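PDB 6I5S: bottromycin amidohydrolase from Streptomyces purpureus, which probably hydrolyses an amide bond in a thiazoline-containing intermediate, acting as the two-zinc gatekeeper enzyme of bottromycin biosynthesis. Local coordinates for residues A[333-347]-A[359-372]. Sequence-based numbering, arbitrary orientation.
Sequences ARALAEEGARLLVGT and SFHKEIAELTRAGL
V345 lies against the helix of 359-372 near E363 (6.4 Å between their CA atoms), and the CA atoms of T347 and F360 are closest, 6.0 Å apart. No direct hydrogen bond joins the segments. In 333-347 the helix closes in a Schellman motif at G340, then the chain turns into strand 342-343 and on toward the zinc site; a second Schellman motif, at G371, ends the other helix. Both glycines adopt positive phi, where a CB would strike the preceding carbonyl.

Beta-branched V345 sends methyls two ways: CG1, anti to the backbone N (chi1 -177°), stands over one face of the F360 ring, 3.4 Å from CE1, and also meets E363 CG, while CG2 packs against L367 CD1. An alanine in place of F360 would probably leave V345 CG1 without the ring it rests on and open a gap. L343 CD1 fits against L372 CD2 at 3.9 Å, and A337 is small enough to let L372 close in. At this far end R334, poorly ordered, lays a guanidinium face over A370 O (NE to O 3.0 Å, too poorly angled for a hydrogen bond). T347 turns its methyl CG2 onto S359 O, leaving OG1 to bond D92 and the backbone N of C349.

The polar link is one water. It hydrogen-bonds L344 O and E363 OE2, each at 2.7 Å, and accepts from G346 N at 2.9 Å. E363 reaches it by bending at chi2 (66°), and its carboxylate also receives the backbone N-H groups of L273 and V274. Thus an apolar seam packs helix 358-369 against the chain leaving strand 342-343, consistent with the beta-alpha layout of amidohydrolases, while T347 leads into the zinc-binding D348; the buried carboxylate, probably stabilised by these bonds, links the helix to the start of helix 273-280.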
loop_
_atom_site.group_PDB
_atom_site.type_symbol
_atom_site.label_atom_id
_atom_site.label_comp_id
_atom_site.label_asym_id
_atom_site.label_seq_id
_atom_site.Cartn_x
_atom_site.Cartn_y
_atom_site.Cartn_z
ATOM N N ALA A 333 12.749 -5.457 10.463
ATOM C CA ALA A 333 11.691 -4.437 10.496
ATOM C C ALA A 333 11.244 -4.180 11.927
ATOM O O ALA A 333 11.123 -3.026 12.342
ATOM C CB ALA A 333 10.511 -4.872 9.624
ATOM N N ARG A 334 11.068 -5.256 12.739
ATOM C CA ARG A 334 10.677 -5.051 14.141
ATOM C C ARG A 334 11.764 -4.327 14.910
ATOM O O ARG A 334 11.489 -3.413 15.702
ATOM C CB ARG A 334 10.359 -6.370 14.850
ATOM C CG ARG A 334 9.961 -6.139 16.348
ATOM C CD ARG A 334 9.604 -7.399 17.077
ATOM N NE ARG A 334 10.691 -8.370 17.079
ATOM C CZ ARG A 334 10.709 -9.472 17.819
ATOM N NH1 ARG A 334 9.703 -9.742 18.646
ATOM N NH2 ARG A 334 11.740 -10.299 17.736
ATOM N N ALA A 335 13.015 -4.709 14.681
ATOM C CA ALA A 335 14.112 -4.093 15.410
ATOM C C ALA A 335 14.241 -2.617 15.047
ATOM O O ALA A 335 14.550 -1.777 15.905
ATOM C CB ALA A 335 15.422 -4.841 15.103
ATOM N N LEU A 336 13.990 -2.286 13.781
ATOM C CA LEU A 336 13.974 -0.886 13.365
ATOM C C LEU A 336 12.888 -0.096 14.103
ATOM O O LEU A 336 13.129 1.021 14.594
ATOM C CB LEU A 336 13.791 -0.823 11.844
ATOM C CG LEU A 336 15.024 -1.097 10.996
ATOM C CD1 LEU A 336 14.671 -1.345 9.514
ATOM C CD2 LEU A 336 15.974 0.083 11.123
ATOM N N ALA A 337 11.677 -0.671 14.202
ATOM C CA ALA A 337 10.602 -0.009 14.931
ATOM C C ALA A 337 10.989 0.220 16.384
ATOM O O ALA A 337 10.752 1.296 16.944
ATOM C CB ALA A 337 9.337 -0.831 14.836
ATOM N N GLU A 338 11.648 -0.765 16.999
ATOM C CA GLU A 338 12.092 -0.615 18.382
ATOM C C GLU A 338 13.161 0.451 18.522
ATOM O O GLU A 338 13.280 1.062 19.584
ATOM C CB GLU A 338 12.600 -1.958 18.926
ATOM C CG GLU A 338 11.470 -2.910 19.315
ATOM C CD GLU A 338 11.919 -4.361 19.460
ATOM O OE1 GLU A 338 13.135 -4.631 19.366
ATOM O OE2 GLU A 338 11.044 -5.234 19.657
ATOM N N GLU A 339 13.935 0.720 17.470
ATOM C CA GLU A 339 14.891 1.841 17.514
ATOM C C GLU A 339 14.234 3.180 17.191
ATOM O O GLU A 339 14.914 4.203 17.231
ATOM C CB GLU A 339 16.058 1.617 16.547
ATOM C CG GLU A 339 16.934 0.432 16.874
ATOM C CD GLU A 339 17.754 0.658 18.108
ATOM O OE1 GLU A 339 17.985 1.837 18.466
ATOM O OE2 GLU A 339 18.174 -0.341 18.715
ATOM N N GLY A 340 12.954 3.202 16.838
ATOM C CA GLY A 340 12.248 4.438 16.579
ATOM C C GLY A 340 11.938 4.713 15.121
ATOM O O GLY A 340 11.446 5.812 14.821
ATOM N N ALA A 341 12.292 3.813 14.200
ATOM C CA ALA A 341 11.853 3.953 12.815
ATOM C C ALA A 341 10.327 3.903 12.753
ATOM O O ALA A 341 9.653 3.360 13.626
ATOM C CB ALA A 341 12.395 2.846 11.910
ATOM N N ARG A 342 9.796 4.443 11.679
ATOM C CA ARG A 342 8.357 4.609 11.509
ATOM C C ARG A 342 7.961 3.673 10.383
ATOM O O ARG A 342 8.086 3.984 9.197
ATOM C CB ARG A 342 7.994 6.098 11.257
ATOM C CG ARG A 342 8.381 7.000 12.442
ATOM C CD ARG A 342 8.145 8.487 12.173
ATOM N NE ARG A 342 6.710 8.733 12.292
ATOM C CZ ARG A 342 6.146 9.930 12.161
ATOM N NH1 ARG A 342 6.896 11.003 11.933
ATOM N NH2 ARG A 342 4.837 10.053 12.258
ATOM N N LEU A 343 7.414 2.537 10.754
ATOM C CA LEU A 343 7.085 1.540 9.748
ATOM C C LEU A 343 5.802 1.898 8.992
ATOM O O LEU A 343 4.928 2.594 9.499
ATOM C CB LEU A 343 6.912 0.177 10.377
ATOM C CG LEU A 343 8.191 -0.488 10.851
ATOM C CD1 LEU A 343 7.791 -1.819 11.582
ATOM C CD2 LEU A 343 9.111 -0.786 9.754
ATOM N N LEU A 344 5.728 1.401 7.763
ATOM C CA LEU A 344 4.575 1.567 6.870
ATOM C C LEU A 344 4.190 0.196 6.343
ATOM O O LEU A 344 5.007 -0.740 6.279
ATOM C CB LEU A 344 4.919 2.515 5.672
ATOM C CG LEU A 344 5.419 3.900 6.059
ATOM C CD1 LEU A 344 6.010 4.608 4.816
ATOM C CD2 LEU A 344 4.221 4.708 6.602
ATOM N N VAL A 345 2.935 0.078 5.935
ATOM C CA VAL A 345 2.386 -1.167 5.418
ATOM C C VAL A 345 2.208 -1.008 3.923
ATOM O O VAL A 345 1.256 -0.341 3.481
ATOM C CB VAL A 345 1.057 -1.521 6.085
ATOM C CG1 VAL A 345 0.607 -2.816 5.579
ATOM C CG2 VAL A 345 1.149 -1.515 7.591
ATOM N N GLY A 346 3.121 -1.578 3.137
ATOM C CA GLY A 346 3.012 -1.529 1.696
ATOM C C GLY A 346 3.220 -2.922 1.135
ATOM O O GLY A 346 3.812 -3.784 1.783
ATOM N N THR A 347 2.744 -3.130 -0.101
ATOM C CA THR A 347 2.619 -4.484 -0.626
ATOM C C THR A 347 3.374 -4.775 -1.910
ATOM O O THR A 347 3.633 -5.955 -2.186
ATOM C CB THR A 347 1.150 -4.821 -0.897
ATOM O OG1 THR A 347 0.604 -3.952 -1.902
ATOM C CG2 THR A 347 0.356 -4.718 0.388
ATOM N N SER A 359 -3.462 -8.513 -0.053
ATOM C CA SER A 359 -2.023 -8.436 0.232
ATOM C C SER A 359 -1.728 -7.415 1.328
ATOM O O SER A 359 -0.712 -7.537 2.050
ATOM C CB SER A 359 -1.233 -8.082 -1.035
ATOM O OG SER A 359 -1.588 -6.824 -1.581
ATOM N N PHE A 360 -2.573 -6.395 1.448
ATOM C CA PHE A 360 -2.401 -5.428 2.529
ATOM C C PHE A 360 -2.470 -6.137 3.882
ATOM O O PHE A 360 -1.640 -5.908 4.779
ATOM C CB PHE A 360 -3.462 -4.334 2.438
ATOM C CG PHE A 360 -3.285 -3.254 3.444
ATOM C CD1 PHE A 360 -2.312 -2.310 3.234
ATOM C CD2 PHE A 360 -3.995 -3.236 4.627
ATOM C CE1 PHE A 360 -2.081 -1.296 4.161
ATOM C CE2 PHE A 360 -3.792 -2.207 5.554
ATOM C CZ PHE A 360 -2.814 -1.251 5.321
ATOM N N HIS A 361 -3.488 -6.980 4.054
ATOM C CA HIS A 361 -3.630 -7.750 5.285
ATOM C C HIS A 361 -2.575 -8.834 5.403
ATOM O O HIS A 361 -2.219 -9.193 6.525
ATOM C CB HIS A 361 -5.089 -8.243 5.366
ATOM C CG HIS A 361 -6.019 -7.086 5.489
ATOM N ND1 HIS A 361 -6.160 -6.401 6.679
ATOM C CD2 HIS A 361 -6.694 -6.384 4.552
ATOM C CE1 HIS A 361 -6.948 -5.354 6.469
ATOM N NE2 HIS A 361 -7.262 -5.308 5.185
ATOM N N LYS A 362 -2.074 -9.364 4.295
ATOM C CA LYS A 362 -0.909 -10.253 4.389
ATOM C C LYS A 362 0.309 -9.531 4.935
ATOM O O LYS A 362 1.110 -10.130 5.683
ATOM C CB LYS A 362 -0.573 -10.865 3.045
ATOM C CG LYS A 362 -1.580 -11.871 2.522
ATOM C CD LYS A 362 -0.935 -12.696 1.442
ATOM C CE LYS A 362 -1.891 -13.661 0.835
ATOM N NZ LYS A 362 -1.194 -14.651 -0.051
ATOM N N GLU A 363 0.463 -8.245 4.603
ATOM C CA GLU A 363 1.608 -7.508 5.109
ATOM C C GLU A 363 1.423 -7.190 6.585
ATOM O O GLU A 363 2.380 -7.286 7.351
ATOM C CB GLU A 363 1.814 -6.224 4.312
ATOM C CG GLU A 363 3.050 -5.380 4.780
ATOM C CD GLU A 363 4.347 -6.038 4.561
ATOM O OE1 GLU A 363 4.334 -7.170 4.022
ATOM O OE2 GLU A 363 5.431 -5.433 4.954
ATOM N N ILE A 364 0.187 -6.874 7.020
ATOM C CA ILE A 364 -0.072 -6.797 8.464
ATOM C C ILE A 364 0.296 -8.114 9.138
ATOM O O ILE A 364 0.929 -8.128 10.203
ATOM C CB ILE A 364 -1.535 -6.417 8.744
ATOM C CG1 ILE A 364 -1.711 -4.911 8.381
ATOM C CG2 ILE A 364 -1.923 -6.666 10.210
ATOM C CD1 ILE A 364 -3.138 -4.476 8.392
ATOM N N ALA A 365 -0.049 -9.231 8.510
ATOM C CA ALA A 365 0.289 -10.536 9.100
ATOM C C ALA A 365 1.809 -10.751 9.173
ATOM O O ALA A 365 2.318 -11.253 10.171
ATOM C CB ALA A 365 -0.387 -11.648 8.292
ATOM N N GLU A 366 2.552 -10.381 8.126
ATOM C CA GLU A 366 4.011 -10.461 8.187
ATOM C C GLU A 366 4.577 -9.646 9.343
ATOM O O GLU A 366 5.475 -10.117 10.063
ATOM C CB GLU A 366 4.667 -9.965 6.893
ATOM C CG GLU A 366 4.452 -10.825 5.641
ATOM C CD GLU A 366 5.337 -12.027 5.531
ATOM O OE1 GLU A 366 6.368 -12.083 6.233
ATOM O OE2 GLU A 366 5.016 -12.939 4.715
ATOM N N LEU A 367 4.087 -8.417 9.521
ATOM C CA LEU A 367 4.621 -7.545 10.558
ATOM C C LEU A 367 4.255 -8.046 11.955
ATOM O O LEU A 367 5.080 -8.006 12.872
ATOM C CB LEU A 367 4.096 -6.120 10.335
ATOM C CG LEU A 367 4.676 -5.426 9.095
ATOM C CD1 LEU A 367 3.844 -4.219 8.743
ATOM C CD2 LEU A 367 6.121 -5.004 9.410
ATOM N N THR A 368 3.033 -8.560 12.137
ATOM C CA THR A 368 2.685 -9.074 13.460
ATOM C C THR A 368 3.366 -10.417 13.752
ATOM O O THR A 368 3.727 -10.685 14.909
ATOM C CB THR A 368 1.150 -9.203 13.611
ATOM O OG1 THR A 368 0.587 -9.993 12.549
ATOM C CG2 THR A 368 0.526 -7.811 13.578
ATOM N N ARG A 369 3.578 -11.260 12.722
ATOM C CA ARG A 369 4.363 -12.483 12.922
ATOM C C ARG A 369 5.761 -12.164 13.425
ATOM O O ARG A 369 6.328 -12.926 14.200
ATOM C CB ARG A 369 4.488 -13.311 11.635
ATOM C CG ARG A 369 3.276 -14.121 11.287
ATOM C CD ARG A 369 3.572 -15.233 10.276
ATOM N NE ARG A 369 3.979 -14.826 8.931
ATOM C CZ ARG A 369 3.186 -14.452 7.941
ATOM N NH1 ARG A 369 1.882 -14.399 8.066
ATOM N NH2 ARG A 369 3.739 -14.169 6.797
ATOM N N ALA A 370 6.347 -11.059 12.949
ATOM C CA ALA A 370 7.661 -10.606 13.394
ATOM C C ALA A 370 7.660 -10.029 14.800
ATOM O O ALA A 370 8.745 -9.804 15.359
ATOM C CB ALA A 370 8.202 -9.573 12.401
ATOM N N GLY A 371 6.486 -9.842 15.406
ATOM C CA GLY A 371 6.381 -9.386 16.790
ATOM C C GLY A 371 5.747 -8.009 16.962
ATOM O O GLY A 371 5.591 -7.568 18.109
ATOM N N LEU A 372 5.349 -7.324 15.908
ATOM C CA LEU A 372 4.699 -6.031 16.070
ATOM C C LEU A 372 3.316 -6.224 16.681
ATOM O O LEU A 372 2.548 -7.099 16.267
ATOM C CB LEU A 372 4.561 -5.326 14.724
ATOM C CG LEU A 372 4.980 -3.852 14.725
ATOM C CD1 LEU A 372 6.404 -3.735 15.017
ATOM C CD2 LEU A 372 4.617 -3.188 13.386
HETATM O O HOH W 1 5.453 -2.736 4.476
#